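PDB 2VPZ: thiosulfate reductase from Thermus thermophilus, which carries molybdenum, two molybdopterin guanine dinucleotides and an iron-sulfur cluster, and probably acts as an oxidoreductase that reduces sulfur compounds such as polysulfide or thiosulfate. Local coordinates for residues 162-167 with 403-408; 370-375 with 548-553; 375-380 with 531-536. All coordinates share one frame; numbering follows the deposited sequence.

Contact 1: residues 162-167 with 403-408; sequences SPNAAK and PRADKG
Asn164 reaches the 403-408 loop through its amide oxygen: Ala405 N donates to Asn164 OD1 at 2.9 Å. The N-H...O angle of 173° shows a nearly straight bond, and the donor lies in the plane of the side-chain carbonyl. The same oxygen comes within 3.4 Å of Arg404 CA, so it sits against the start of the loop's turn. Alongside, the ring of Pro163 rests on backbone, its CG 3.6 Å from Arg404 N.

In the next shell, Arg404 to Lys407 form a type I beta turn, closed by Lys407 N to Arg404 O at 3.2 Å. Ala405 is the second residue of this turn, and its N-H goes across the contact to Asn164. Arg404 places CG between its backbone N and carbonyl carbon (chi1 71°) and bends at chi2, and its far end leads away to pair NH1 with Asp406 OD2 at 2.7 Å. Asp406 OD1 in turn accepts from Ala416 N.

The other end of the amide, Asn164 ND2, is hydrogen-bonded with Tyr430 OH, and the backbone of Asn164 bonds with Phe142 beside strand 165-166, an outermost strand of the parallel five-stranded sheet. With both ends of its amide engaged, Asn164 has its flip state fixed. One directed bond in a buried setting, flanked by proline packing, thus ties a long excursion of the chain to the sheet edge.

Contact 2: residues 370-375 with 548-553; sequences YLEKYP and LQSLGL
Leu551 spreads its two methyls over the chain at Tyr370 and Leu371. One branch, Leu551 CD2, lies 3.3 Å from Tyr370 CD2, approaching the ring obliquely. The other, Leu551 CD1, meets Leu371 CD2 at 3.3 Å, where the two leucine side chains run at about a right angle. Between these branches sits the carbonyl of Tyr370: its O is 3.2 Å from Leu551 CD1 and equally near CD2. Separations this short indicate tight packing.

Leu551 has CG anti to its own carbonyl carbon (chi1 -70°), which brings the fork down onto the loop. Tyr370, with CG anti to its backbone N (chi1 173°), carries its ring past Leu551 until it lies beside Ser550, whose OG is 3.8 Å from Tyr370 CE2. That hydroxyl also faces aliphatic carbon, Glu372 CB at 3.6 Å. The contact buries Ser550 OG, and the model gives it no polar partner.

Polar ties come from nearby residues: Gln566 NE2 donates to Tyr370 O, and Arg547, on the same helix as Ser550 and Leu551, donates to Glu372 O. Leu371 and Leu551 both also touch Ile502. The interface therefore seats the last turn of helix 540-551 on an irregular loop at the surface. Across it the cohesion is apolar, leaving the carbonyls of Tyr370 and Glu372 to draw their hydrogen bonds from side chains beside it.

Contact 3: residues 375-380 with 531-536; sequences PLPPLP and LEQYFP
Tyr534 points its phenol end at the proline-rich 375-380 run, and most of the other contacts gather round that ring. Tyr534 OH donates to Pro378 O at 2.7 Å, with that oxygen at the ring edge and in its plane; the hydroxyl in turn is tilted 17° from the carbonyl plane. Also near the ring's plane, Pro377 O stands 3.3 Å from Tyr534 CE2. Leu379 CD1 approaches obliquely to 3.4 Å from the same CE2. The side chains of Pro380 and Tyr534 approach each other from opposite directions, with Pro380 CD 3.0 Å from Tyr534 OH, a close fit.

Setting CG beside the backbone N (chi1 -47°) aims the ring at this peptide. Over one face, near the rim, lies CG of its neighbour Gln533, which also meets Pro377 CG at 3.6 Å across the contact. Farther along, Leu376 CD2 reaches Pro536 CD at 3.9 Å.

Helix 149-160 takes part as well, with Ala159 touching Tyr534 and Ala158 touching Leu379. The prolines have no backbone N-H to give, and what the run brings to this contact is carbonyl oxygens, proline ring carbons and leucine methyls; a buried tyrosine answers both kinds, spending its hydroxyl on one carbonyl and its ring on the aliphatic groups.

In the fold
Contact 1 is a buried contact and contacts 2 and 3 are surface ones, yet all three fasten parts of the long loop region between helices 341-354 and 423-426. Contacts 2 and 3 share Pro375, have centres about 17 Å apart and touch where Tyr374 meets Pro536; along the chain, contact 3 nests within the loop closed by contact 2. Contacts 1 and 3 remain about 7 Å apart at their nearest atoms, but side chains of both touch helix 149-160. Chemistry varies accordingly: an amide-to-backbone bond at the sheet edge, a phenol-to-carbonyl bond amid prolines, and apolar packing at a helix end. None lies at an annotated site.

Contact 1: residues 162-167 with 403-408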
loop_
_atom_site.group_PDB
_atom_site.type_symbol
_atom_site.label_atom_id
_atom_site.label_comp_id
_atom_site.label_asym_id
_atom_site.label_seq_id
_atom_site.Cartn_x
_atom_site.Cartn_y
_atom_site.Cartn_z
ATOM N N SER A 162 30.249 -38.093 -44.625
ATOM C CA SER A 162 29.486 -38.805 -43.580
ATOM C C SER A 162 28.127 -38.112 -43.351
ATOM O O SER A 162 28.092 -36.895 -43.119
ATOM C CB SER A 162 30.258 -38.873 -42.227
ATOM O OG SER A 162 29.537 -39.599 -41.232
ATOM N N PRO A 163 26.991 -38.859 -43.470
ATOM C CA PRO A 163 25.653 -38.291 -43.256
ATOM C C PRO A 163 25.264 -38.264 -41.744
ATOM O O PRO A 163 24.220 -37.719 -41.352
ATOM C CB PRO A 163 24.730 -39.192 -44.077
ATOM C CG PRO A 163 25.412 -40.541 -44.038
ATOM C CD PRO A 163 26.916 -40.239 -43.963
ATOM N N ASN A 164 26.117 -38.867 -40.914
ATOM C CA ASN A 164 25.925 -38.996 -39.470
ATOM C C ASN A 164 26.429 -37.781 -38.656
ATOM O O ASN A 164 27.322 -37.871 -37.795
ATOM C CB ASN A 164 26.536 -40.331 -38.982
ATOM C CG ASN A 164 25.957 -41.555 -39.719
ATOM O OD1 ASN A 164 24.737 -41.794 -39.700
ATOM N ND2 ASN A 164 26.824 -42.330 -40.385
ATOM N N ALA A 165 25.833 -36.633 -38.986
ATOM C CA ALA A 165 26.099 -35.347 -38.357
ATOM C C ALA A 165 24.796 -34.883 -37.667
ATOM O O ALA A 165 23.718 -34.920 -38.272
ATOM C CB ALA A 165 26.579 -34.305 -39.420
ATOM N N ALA A 166 24.903 -34.473 -36.407
ATOM C CA ALA A 166 23.751 -34.063 -35.608
ATOM C C ALA A 166 23.991 -33.047 -34.473
ATOM O O ALA A 166 25.117 -32.858 -33.999
ATOM C CB ALA A 166 23.086 -35.351 -35.006
ATOM N N LYS A 167 22.914 -32.372 -34.066
ATOM C CA LYS A 167 22.932 -31.426 -32.960
ATOM C C LYS A 167 21.717 -31.678 -32.074
ATOM O O LYS A 167 20.631 -32.026 -32.591
ATOM C CB LYS A 167 22.933 -29.944 -33.418
ATOM C CG LYS A 167 22.772 -29.682 -34.909
ATOM C CD LYS A 167 23.182 -28.252 -35.283
ATOM C CE LYS A 167 23.763 -28.181 -36.704
ATOM N NZ LYS A 167 24.242 -26.809 -37.084
ATOM N N PRO A 403 23.315 -44.420 -46.322
ATOM C CA PRO A 403 22.434 -43.518 -45.611
ATOM C C PRO A 403 22.643 -43.268 -44.092
ATOM O O PRO A 403 23.169 -44.158 -43.400
ATOM C CB PRO A 403 21.054 -44.116 -45.904
ATOM C CG PRO A 403 21.312 -45.593 -45.857
ATOM C CD PRO A 403 22.751 -45.778 -46.408
ATOM N N ARG A 404 22.241 -42.090 -43.584
ATOM C CA ARG A 404 22.352 -41.761 -42.156
ATOM C C ARG A 404 21.782 -43.001 -41.425
ATOM O O ARG A 404 20.732 -43.516 -41.804
ATOM C CB ARG A 404 21.539 -40.482 -41.785
ATOM C CG ARG A 404 20.005 -40.624 -41.790
ATOM C CD ARG A 404 19.233 -39.364 -42.247
ATOM N NE ARG A 404 17.777 -39.559 -42.283
ATOM C CZ ARG A 404 16.954 -39.551 -41.237
ATOM N NH1 ARG A 404 17.432 -39.346 -40.023
ATOM N NH2 ARG A 404 15.643 -39.756 -41.393
ATOM N N ALA A 405 22.508 -43.453 -40.405
ATOM C CA ALA A 405 22.189 -44.653 -39.609
ATOM C C ALA A 405 20.877 -44.736 -38.802
ATOM O O ALA A 405 20.616 -45.749 -38.148
ATOM C CB ALA A 405 23.412 -45.006 -38.699
ATOM N N ASP A 406 20.050 -43.692 -38.814
ATOM C CA ASP A 406 18.763 -43.694 -38.088
ATOM C C ASP A 406 17.581 -43.570 -39.083
ATOM O O ASP A 406 16.441 -43.280 -38.707
ATOM C CB ASP A 406 18.706 -42.544 -37.034
ATOM C CG ASP A 406 18.689 -41.134 -37.646
ATOM O OD1 ASP A 406 18.190 -40.201 -36.970
ATOM O OD2 ASP A 406 19.181 -40.964 -38.781
ATOM N N LYS A 407 17.899 -43.847 -40.343
ATOM C CA LYS A 407 17.016 -43.776 -41.506
ATOM C C LYS A 407 15.629 -44.469 -41.440
ATOM O O LYS A 407 14.652 -43.970 -41.989
ATOM C CB LYS A 407 17.788 -44.208 -42.770
ATOM C CG LYS A 407 16.970 -44.709 -43.967
ATOM C CD LYS A 407 16.296 -43.565 -44.731
ATOM C CE LYS A 407 15.411 -44.053 -45.893
ATOM N NZ LYS A 407 16.200 -44.453 -47.115
ATOM N N GLY A 408 15.476 -45.596 -40.768
ATOM C CA GLY A 408 14.141 -46.129 -40.757
ATOM C C GLY A 408 13.382 -45.988 -39.458
ATOM O O GLY A 408 12.240 -46.454 -39.324
#

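Contact 2: residues 370-375 with 548-553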
loop_
_atom_site.group_PDB
_atom_site.type_symbol
_atom_site.label_atom_id
_atom_site.label_comp_id
_atom_site.label_asym_id
_atom_site.label_seq_id
_atom_site.Cartn_x
_atom_site.Cartn_y
_atom_site.Cartn_z
ATOM N N TYR A 370 20.502 -11.657 -47.604
ATOM C CA TYR A 370 21.343 -12.005 -48.747
ATOM C C TYR A 370 22.850 -11.727 -48.462
ATOM O O TYR A 370 23.260 -10.583 -48.256
ATOM C CB TYR A 370 20.921 -11.279 -50.056
ATOM C CG TYR A 370 21.906 -11.514 -51.211
ATOM C CD1 TYR A 370 22.033 -12.778 -51.811
ATOM C CD2 TYR A 370 22.780 -10.503 -51.630
ATOM C CE1 TYR A 370 23.018 -13.034 -52.795
ATOM C CE2 TYR A 370 23.770 -10.742 -52.608
ATOM C CZ TYR A 370 23.886 -12.013 -53.191
ATOM O OH TYR A 370 24.843 -12.258 -54.158
ATOM N N LEU A 371 23.649 -12.788 -48.377
ATOM C CA LEU A 371 25.110 -12.724 -48.189
ATOM C C LEU A 371 25.491 -13.955 -48.966
ATOM O O LEU A 371 25.111 -15.078 -48.630
ATOM C CB LEU A 371 25.603 -12.862 -46.744
ATOM C CG LEU A 371 26.872 -12.077 -46.300
ATOM C CD1 LEU A 371 27.759 -13.009 -45.487
ATOM C CD2 LEU A 371 27.693 -11.502 -47.466
ATOM N N GLU A 372 26.252 -13.736 -50.009
ATOM C CA GLU A 372 26.613 -14.798 -50.896
ATOM C C GLU A 372 27.701 -15.740 -50.370
ATOM O O GLU A 372 28.682 -15.289 -49.784
ATOM C CB GLU A 372 26.903 -14.105 -52.216
ATOM C CG GLU A 372 27.979 -14.616 -53.052
ATOM C CD GLU A 372 27.599 -14.422 -54.487
ATOM O OE1 GLU A 372 28.151 -13.508 -55.149
ATOM O OE2 GLU A 372 26.705 -15.185 -54.923
ATOM N N LYS A 373 27.496 -17.051 -50.528
ATOM C CA LYS A 373 28.458 -18.041 -50.040
ATOM C C LYS A 373 29.843 -17.878 -50.673
ATOM O O LYS A 373 29.979 -17.247 -51.720
ATOM C CB LYS A 373 27.928 -19.483 -50.231
ATOM C CG LYS A 373 26.867 -19.905 -49.194
ATOM C CD LYS A 373 26.185 -21.231 -49.533
ATOM C CE LYS A 373 27.112 -22.444 -49.314
ATOM N NZ LYS A 373 27.337 -22.842 -47.863
ATOM N N TYR A 374 30.871 -18.404 -50.019
ATOM C CA TYR A 374 32.228 -18.327 -50.543
ATOM C C TYR A 374 32.244 -19.404 -51.654
ATOM O O TYR A 374 31.866 -20.546 -51.362
ATOM C CB TYR A 374 33.226 -18.647 -49.433
ATOM C CG TYR A 374 34.662 -18.505 -49.853
ATOM C CD1 TYR A 374 35.409 -17.392 -49.482
ATOM C CD2 TYR A 374 35.283 -19.497 -50.617
ATOM C CE1 TYR A 374 36.753 -17.262 -49.853
ATOM C CE2 TYR A 374 36.635 -19.386 -51.005
ATOM C CZ TYR A 374 37.371 -18.263 -50.615
ATOM O OH TYR A 374 38.710 -18.132 -50.953
ATOM N N PRO A 375 32.700 -19.075 -52.912
ATOM C CA PRO A 375 32.754 -19.986 -54.076
ATOM C C PRO A 375 33.553 -21.283 -53.977
ATOM O O PRO A 375 34.781 -21.277 -53.842
ATOM C CB PRO A 375 33.269 -19.107 -55.225
ATOM C CG PRO A 375 33.290 -17.697 -54.664
ATOM C CD PRO A 375 33.544 -17.909 -53.189
ATOM N N LEU A 548 31.914 -9.922 -48.312
ATOM C CA LEU A 548 31.683 -8.492 -48.138
ATOM C C LEU A 548 31.819 -7.753 -49.518
ATOM O O LEU A 548 31.147 -6.736 -49.760
ATOM C CB LEU A 548 32.563 -7.950 -46.966
ATOM C CG LEU A 548 32.067 -8.562 -45.612
ATOM C CD1 LEU A 548 32.726 -7.885 -44.393
ATOM C CD2 LEU A 548 30.524 -8.448 -45.521
ATOM N N GLN A 549 32.606 -8.328 -50.434
ATOM C CA GLN A 549 32.744 -7.824 -51.827
ATOM C C GLN A 549 31.336 -7.859 -52.438
ATOM O O GLN A 549 30.818 -6.849 -52.952
ATOM C CB GLN A 549 33.640 -8.761 -52.643
ATOM C CG GLN A 549 35.023 -8.214 -52.948
ATOM C CD GLN A 549 36.090 -9.300 -53.090
ATOM O OE1 GLN A 549 35.802 -10.408 -53.564
ATOM N NE2 GLN A 549 37.322 -8.984 -52.696
ATOM N N SER A 550 30.744 -9.051 -52.394
ATOM C CA SER A 550 29.393 -9.310 -52.886
ATOM C C SER A 550 28.402 -8.249 -52.452
ATOM O O SER A 550 27.630 -7.728 -53.245
ATOM C CB SER A 550 28.840 -10.652 -52.375
ATOM O OG SER A 550 27.498 -10.519 -51.895
ATOM N N LEU A 551 28.388 -7.916 -51.174
ATOM C CA LEU A 551 27.371 -6.971 -50.765
ATOM C C LEU A 551 27.656 -5.495 -51.004
ATOM O O LEU A 551 26.749 -4.667 -50.973
ATOM C CB LEU A 551 26.936 -7.224 -49.313
ATOM C CG LEU A 551 26.135 -8.536 -49.168
ATOM C CD1 LEU A 551 25.789 -8.787 -47.685
ATOM C CD2 LEU A 551 24.858 -8.483 -50.044
ATOM N N GLY A 552 28.908 -5.157 -51.267
ATOM C CA GLY A 552 29.229 -3.765 -51.464
ATOM C C GLY A 552 30.078 -3.162 -50.365
ATOM O O GLY A 552 30.089 -1.942 -50.176
ATOM N N LEU A 553 30.777 -3.998 -49.602
ATOM C CA LEU A 553 31.689 -3.579 -48.514
ATOM C C LEU A 553 32.913 -4.506 -48.335
ATOM O O LEU A 553 33.041 -5.536 -49.017
ATOM C CB LEU A 553 30.952 -3.446 -47.155
ATOM C CG LEU A 553 29.450 -3.773 -47.085
ATOM C CD1 LEU A 553 29.165 -4.718 -45.913
ATOM C CD2 LEU A 553 28.597 -2.493 -46.966
#

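Contact 3: residues 375-380 with 531-536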
loop_
_atom_site.group_PDB
_atom_site.type_symbol
_atom_site.label_atom_id
_atom_site.label_comp_id
_atom_site.label_asym_id
_atom_site.label_seq_id
_atom_site.Cartn_x
_atom_site.Cartn_y
_atom_site.Cartn_z
ATOM N N PRO A 375 32.700 -19.075 -52.912
ATOM C CA PRO A 375 32.754 -19.986 -54.076
ATOM C C PRO A 375 33.553 -21.283 -53.977
ATOM O O PRO A 375 34.781 -21.277 -53.842
ATOM C CB PRO A 375 33.269 -19.107 -55.225
ATOM C CG PRO A 375 33.290 -17.697 -54.664
ATOM C CD PRO A 375 33.544 -17.909 -53.189
ATOM N N LEU A 376 32.847 -22.396 -54.107
ATOM C CA LEU A 376 33.480 -23.689 -53.958
ATOM C C LEU A 376 32.815 -24.822 -54.756
ATOM O O LEU A 376 31.682 -24.673 -55.265
ATOM C CB LEU A 376 33.483 -24.082 -52.460
ATOM C CG LEU A 376 34.116 -23.311 -51.277
ATOM C CD1 LEU A 376 33.776 -24.043 -49.946
ATOM C CD2 LEU A 376 35.651 -23.201 -51.443
ATOM N N PRO A 377 33.543 -25.950 -54.915
ATOM C CA PRO A 377 32.978 -27.092 -55.637
ATOM C C PRO A 377 31.800 -27.635 -54.768
ATOM O O PRO A 377 31.813 -27.450 -53.536
ATOM C CB PRO A 377 34.110 -28.128 -55.681
ATOM C CG PRO A 377 35.382 -27.407 -55.289
ATOM C CD PRO A 377 34.999 -26.052 -54.732
ATOM N N PRO A 378 30.755 -28.249 -55.381
ATOM C CA PRO A 378 29.668 -28.775 -54.551
ATOM C C PRO A 378 30.221 -29.775 -53.506
ATOM O O PRO A 378 31.263 -30.397 -53.724
ATOM C CB PRO A 378 28.759 -29.464 -55.559
ATOM C CG PRO A 378 28.821 -28.544 -56.724
ATOM C CD PRO A 378 30.329 -28.186 -56.785
ATOM N N LEU A 379 29.538 -29.945 -52.385
ATOM C CA LEU A 379 29.993 -30.870 -51.344
ATOM C C LEU A 379 29.635 -32.366 -51.647
ATOM O O LEU A 379 28.574 -32.622 -52.244
ATOM C CB LEU A 379 29.380 -30.463 -49.980
ATOM C CG LEU A 379 29.974 -29.571 -48.859
ATOM C CD1 LEU A 379 31.359 -29.026 -49.213
ATOM C CD2 LEU A 379 28.989 -28.429 -48.551
ATOM N N PRO A 380 30.528 -33.353 -51.324
ATOM C CA PRO A 380 30.051 -34.707 -51.635
ATOM C C PRO A 380 28.534 -34.898 -51.228
ATOM O O PRO A 380 27.717 -35.298 -52.055
ATOM C CB PRO A 380 30.993 -35.612 -50.837
ATOM C CG PRO A 380 32.329 -34.874 -50.857
ATOM C CD PRO A 380 31.966 -33.363 -50.986
ATOM N N LEU A 531 41.119 -32.517 -48.555
ATOM C CA LEU A 531 40.054 -31.525 -48.808
ATOM C C LEU A 531 40.454 -30.071 -49.049
ATOM O O LEU A 531 39.715 -29.157 -48.737
ATOM C CB LEU A 531 38.989 -31.623 -47.691
ATOM C CG LEU A 531 38.723 -33.004 -47.050
ATOM C CD1 LEU A 531 38.024 -32.849 -45.677
ATOM C CD2 LEU A 531 37.910 -33.897 -48.001
ATOM N N GLU A 532 41.643 -29.911 -49.618
ATOM C CA GLU A 532 42.240 -28.636 -49.992
ATOM C C GLU A 532 41.280 -27.804 -50.916
ATOM O O GLU A 532 41.207 -26.592 -50.733
ATOM C CB GLU A 532 43.590 -28.900 -50.672
ATOM C CG GLU A 532 43.871 -30.396 -50.971
ATOM C CD GLU A 532 44.626 -31.135 -49.845
ATOM O OE1 GLU A 532 45.721 -30.660 -49.443
ATOM O OE2 GLU A 532 44.128 -32.191 -49.379
ATOM N N GLN A 533 40.539 -28.405 -51.868
ATOM C CA GLN A 533 39.620 -27.597 -52.725
ATOM C C GLN A 533 38.595 -26.920 -51.805
ATOM O O GLN A 533 38.123 -25.790 -52.075
ATOM C CB GLN A 533 38.899 -28.421 -53.825
ATOM C CG GLN A 533 37.754 -29.279 -53.356
ATOM C CD GLN A 533 38.062 -30.749 -53.494
ATOM O OE1 GLN A 533 37.401 -31.474 -54.256
ATOM N NE2 GLN A 533 39.099 -31.208 -52.784
ATOM N N TYR A 534 38.235 -27.623 -50.742
ATOM C CA TYR A 534 37.399 -27.045 -49.685
ATOM C C TYR A 534 38.590 -26.575 -48.693
ATOM O O TYR A 534 39.565 -27.298 -48.471
ATOM C CB TYR A 534 36.389 -28.093 -49.046
ATOM C CG TYR A 534 35.565 -28.999 -50.020
ATOM C CD1 TYR A 534 35.973 -30.303 -50.282
ATOM C CD2 TYR A 534 34.405 -28.538 -50.715
ATOM C CE1 TYR A 534 35.298 -31.144 -51.175
ATOM C CE2 TYR A 534 33.708 -29.379 -51.635
ATOM C CZ TYR A 534 34.170 -30.680 -51.852
ATOM O OH TYR A 534 33.538 -31.498 -52.758
ATOM N N PHE A 535 38.560 -25.312 -48.236
ATOM C CA PHE A 535 39.615 -24.667 -47.401
ATOM C C PHE A 535 40.740 -23.963 -48.140
ATOM O O PHE A 535 41.725 -23.567 -47.488
ATOM C CB PHE A 535 40.213 -25.685 -46.456
ATOM C CG PHE A 535 39.290 -26.293 -45.550
ATOM C CD1 PHE A 535 38.883 -27.603 -45.697
ATOM C CD2 PHE A 535 38.672 -25.495 -44.578
ATOM C CE1 PHE A 535 37.873 -28.129 -44.929
ATOM C CE2 PHE A 535 37.658 -25.992 -43.771
ATOM C CZ PHE A 535 37.244 -27.322 -43.955
ATOM N N PRO A 536 40.553 -23.682 -49.462
ATOM C CA PRO A 536 41.596 -22.996 -50.224
ATOM C C PRO A 536 42.130 -21.700 -49.584
ATOM O O PRO A 536 43.339 -21.546 -49.410
ATOM C CB PRO A 536 40.941 -22.772 -51.575
ATOM C CG PRO A 536 39.574 -22.352 -51.171
ATOM C CD PRO A 536 39.237 -23.334 -50.004
#